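Local coordinates for phiAB6 tailspike (Unidentified phage, PDB 5JS4), which probably serves as the phage's receptor-binding tailspike, a trimer that fragments the exopolysaccharide of Acinetobacter baumannii, at residues 608-616 with 624-632. Residues are numbered along the deposited sequence; the frame is centred on the assembly and turned at random.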
loop_
_atom_site.group_PDB
_atom_site.type_symbol
_atom_site.label_atom_id
_atom_site.label_comp_id
_atom_site.label_asym_id
_atom_site.label_seq_id
_atom_site.Cartn_x
_atom_site.Cartn_y
_atom_site.Cartn_z
ATOM N N ALA A 608 -43.940 -5.086 10.709
ATOM C CA ALA A 608 -43.675 -5.966 11.847
ATOM C C ALA A 608 -44.321 -5.310 13.068
ATOM O O ALA A 608 -43.726 -4.427 13.675
ATOM C CB ALA A 608 -42.178 -6.152 12.053
ATOM N N PRO A 609 -45.556 -5.712 13.413
ATOM C CA PRO A 609 -46.263 -5.015 14.492
ATOM C C PRO A 609 -45.733 -5.345 15.877
ATOM O O PRO A 609 -45.050 -6.352 16.065
ATOM C CB PRO A 609 -47.696 -5.534 14.359
ATOM C CG PRO A 609 -47.532 -6.902 13.793
ATOM C CD PRO A 609 -46.369 -6.803 12.845
ATOM N N MET A 610 -46.053 -4.494 16.843
ATOM C CA MET A 610 -45.904 -4.871 18.238
ATOM C C MET A 610 -46.942 -5.938 18.548
ATOM O O MET A 610 -48.091 -5.838 18.113
ATOM C CB MET A 610 -46.102 -3.672 19.161
ATOM C CG MET A 610 -44.941 -2.700 19.123
ATOM S SD MET A 610 -45.155 -1.278 20.208
ATOM C CE MET A 610 -46.203 -0.227 19.211
ATOM N N MET A 611 -46.525 -6.974 19.272
ATOM C CA MET A 611 -47.448 -7.986 19.765
ATOM C C MET A 611 -47.389 -7.999 21.282
ATOM O O MET A 611 -46.328 -7.813 21.875
ATOM C CB MET A 611 -47.118 -9.359 19.183
ATOM C CG MET A 611 -47.179 -9.364 17.664
ATOM S SD MET A 611 -47.049 -11.004 16.933
ATOM C CE MET A 611 -48.751 -11.540 17.004
ATOM N N LEU A 612 -48.540 -8.207 21.897
ATOM C CA LEU A 612 -48.668 -8.091 23.342
ATOM C C LEU A 612 -49.785 -9.010 23.793
ATOM O O LEU A 612 -50.867 -8.997 23.220
ATOM C CB LEU A 612 -48.973 -6.632 23.688
ATOM C CG LEU A 612 -49.197 -6.257 25.150
ATOM C CD1 LEU A 612 -47.983 -6.560 26.006
ATOM C CD2 LEU A 612 -49.539 -4.778 25.230
ATOM N N THR A 613 -49.518 -9.826 24.812
ATOM C CA THR A 613 -50.484 -10.813 25.264
ATOM C C THR A 613 -50.883 -10.595 26.724
ATOM O O THR A 613 -50.039 -10.313 27.573
ATOM C CB THR A 613 -49.955 -12.240 24.992
ATOM O OG1 THR A 613 -49.979 -12.468 23.574
ATOM C CG2 THR A 613 -50.795 -13.306 25.679
ATOM N N TYR A 614 -52.187 -10.683 26.971
ATOM C CA TYR A 614 -52.768 -10.699 28.311
ATOM C C TYR A 614 -52.897 -12.144 28.759
ATOM O O TYR A 614 -53.327 -12.984 27.985
ATOM C CB TYR A 614 -54.161 -10.081 28.274
ATOM C CG TYR A 614 -54.966 -10.287 29.534
ATOM C CD1 TYR A 614 -54.814 -9.434 30.617
ATOM C CD2 TYR A 614 -55.881 -11.332 29.641
ATOM C CE1 TYR A 614 -55.549 -9.613 31.774
ATOM C CE2 TYR A 614 -56.623 -11.521 30.793
ATOM C CZ TYR A 614 -56.450 -10.658 31.859
ATOM O OH TYR A 614 -57.183 -10.826 33.010
ATOM N N ASP A 615 -52.539 -12.430 30.009
ATOM C CA ASP A 615 -52.717 -13.761 30.585
ATOM C C ASP A 615 -52.928 -13.572 32.075
ATOM O O ASP A 615 -52.035 -13.095 32.772
ATOM C CB ASP A 615 -51.487 -14.627 30.306
ATOM C CG ASP A 615 -51.647 -16.074 30.765
ATOM O OD1 ASP A 615 -52.570 -16.391 31.545
ATOM O OD2 ASP A 615 -50.820 -16.902 30.331
ATOM N N GLN A 616 -54.111 -13.927 32.560
ATOM C CA GLN A 616 -54.415 -13.721 33.977
ATOM C C GLN A 616 -53.569 -14.621 34.885
ATOM O O GLN A 616 -53.511 -14.385 36.091
ATOM C CB GLN A 616 -55.913 -13.865 34.258
ATOM C CG GLN A 616 -56.484 -15.258 34.114
ATOM C CD GLN A 616 -57.994 -15.270 34.309
ATOM O OE1 GLN A 616 -58.739 -14.729 33.492
ATOM N NE2 GLN A 616 -58.451 -15.881 35.391
ATOM N N ASN A 624 -44.967 -4.463 26.445
ATOM C CA ASN A 624 -44.231 -4.219 25.216
ATOM C C ASN A 624 -44.114 -2.721 24.993
ATOM O O ASN A 624 -45.105 -2.056 24.706
ATOM C CB ASN A 624 -44.914 -4.890 24.016
ATOM C CG ASN A 624 -44.100 -4.772 22.734
ATOM O OD1 ASN A 624 -43.186 -3.960 22.630
ATOM N ND2 ASN A 624 -44.435 -5.593 21.746
ATOM N N ASN A 625 -42.902 -2.194 25.158
ATOM C CA ASN A 625 -42.590 -0.832 24.739
ATOM C C ASN A 625 -43.367 0.235 25.509
ATOM O O ASN A 625 -43.611 1.323 24.985
ATOM C CB ASN A 625 -42.861 -0.688 23.230
ATOM C CG ASN A 625 -41.989 0.355 22.565
ATOM O OD1 ASN A 625 -41.019 0.843 23.146
ATOM N ND2 ASN A 625 -42.325 0.693 21.321
ATOM N N GLY A 626 -43.752 -0.078 26.745
ATOM C CA GLY A 626 -44.523 0.850 27.572
ATOM C C GLY A 626 -46.026 0.652 27.558
ATOM O O GLY A 626 -46.749 1.432 28.176
ATOM N N TRP A 627 -46.501 -0.370 26.845
ATOM C CA TRP A 627 -47.907 -0.769 26.874
ATOM C C TRP A 627 -48.080 -2.107 27.589
ATOM O O TRP A 627 -47.252 -3.005 27.446
ATOM C CB TRP A 627 -48.484 -0.876 25.454
ATOM C CG TRP A 627 -48.842 0.449 24.860
ATOM C CD1 TRP A 627 -50.047 1.079 24.941
ATOM C CD2 TRP A 627 -47.988 1.310 24.105
ATOM N NE1 TRP A 627 -50.002 2.282 24.277
ATOM C CE2 TRP A 627 -48.746 2.453 23.760
ATOM C CE3 TRP A 627 -46.654 1.233 23.689
ATOM C CZ2 TRP A 627 -48.212 3.508 23.016
ATOM C CZ3 TRP A 627 -46.125 2.282 22.949
ATOM C CH2 TRP A 627 -46.906 3.408 22.624
ATOM N N LYS A 628 -49.163 -2.221 28.355
ATOM C CA LYS A 628 -49.577 -3.487 28.966
ATOM C C LYS A 628 -51.082 -3.630 28.820
ATOM O O LYS A 628 -51.777 -2.657 28.510
ATOM C CB LYS A 628 -49.182 -3.552 30.447
ATOM C CG LYS A 628 -49.876 -2.536 31.336
ATOM C CD LYS A 628 -49.534 -2.782 32.797
ATOM C CE LYS A 628 -50.209 -1.769 33.697
ATOM N NZ LYS A 628 -49.912 -2.048 35.129
ATOM N N ILE A 629 -51.587 -4.836 29.050
ATOM C CA ILE A 629 -53.020 -5.085 28.993
ATOM C C ILE A 629 -53.517 -5.383 30.392
ATOM O O ILE A 629 -52.978 -6.260 31.070
ATOM C CB ILE A 629 -53.382 -6.264 28.066
ATOM C CG1 ILE A 629 -52.728 -6.075 26.694
ATOM C CG2 ILE A 629 -54.898 -6.384 27.955
ATOM C CD1 ILE A 629 -53.014 -7.180 25.695
ATOM N N VAL A 630 -54.543 -4.652 30.817
ATOM C CA VAL A 630 -55.155 -4.868 32.121
ATOM C C VAL A 630 -56.660 -5.013 31.981
ATOM O O VAL A 630 -57.274 -4.442 31.073
ATOM C CB VAL A 630 -54.842 -3.725 33.112
ATOM C CG1 VAL A 630 -53.346 -3.625 33.353
ATOM C CG2 VAL A 630 -55.398 -2.398 32.618
ATOM N N LYS A 631 -57.251 -5.776 32.889
ATOM C CA LYS A 631 -58.693 -5.906 32.954
ATOM C C LYS A 631 -59.278 -4.687 33.656
ATOM O O LYS A 631 -58.879 -4.353 34.775
ATOM C CB LYS A 631 -59.082 -7.180 33.699
ATOM C CG LYS A 631 -60.581 -7.406 33.788
ATOM C CD LYS A 631 -60.900 -8.676 34.548
ATOM C CE LYS A 631 -62.386 -8.808 34.813
ATOM N NZ LYS A 631 -62.688 -10.028 35.610
ATOM N N GLU A 632 -60.213 -4.023 32.985
ATOM C CA GLU A 632 -60.936 -2.887 33.559
ATOM C C GLU A 632 -62.201 -3.351 34.282
ATOM O O GLU A 632 -62.492 -2.916 35.400
ATOM C CB GLU A 632 -61.299 -1.897 32.450
ATOM C CG GLU A 632 -62.138 -0.713 32.904
ATOM C CD GLU A 632 -62.257 0.347 31.831
ATOM O OE1 GLU A 632 -61.274 1.077 31.610
ATOM O OE2 GLU A 632 -63.330 0.454 31.213
HETATM O O HOH W 1 -50.093 -7.274 29.103
#
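L612 and I629 meet at the apolar centre of a face-to-face packing of two β-sheets, a β-sandwich-like arrangement in the C-terminal part of the tailspike. Strand 610-615 belongs to one antiparallel sheet, where it pairs with strand 708-715, and strand 627-632 to the other; their axes approach to 6.8 Å, inclined by 27°. The two side chains run past each other in opposite senses. With CG anti to the backbone N (chi1 178°), L612 reaches across to the facing strand and lays CD2 3.7 Å from I629 CG1, while its CD1 lies over the backbone of N624. The extended CG1 branch of I629 carries CD1 on to the backbone between L612 and Y614, nearest L612 O and Y614 N. Next along the strand, the other branch of I629 is used: CG2 lies 3.8 Å from Y614 CB. The Y614 ring continues the layer outward, presenting its edge to the carbonyl of I629, with Y614 CD1 3.7 Å from I629 O. Between the two strands no backbone bond is made directly; instead a water accepts the N-H of I629 and donates weakly to T613 O.

At the other end, M610 sets its sulfur obliquely beside the six-membered ring of W627 in a Met-aromatic contact, 5.3 Å from SD to the ring centroid. N625, in the type I' turn from N624 to W627, gives SD a weak but nearly straight N-H bond from ND2, an amide whose stronger partner is K588. This turn also faces a second subunit, where A605 N binds N624 OD1, so both ends of the N624 amide are engaged. N624 ND2 donates to M611 O over 2.9 Å, in the amide's own plane but reaching the carbonyl from above, 39° out of the carbonyl plane.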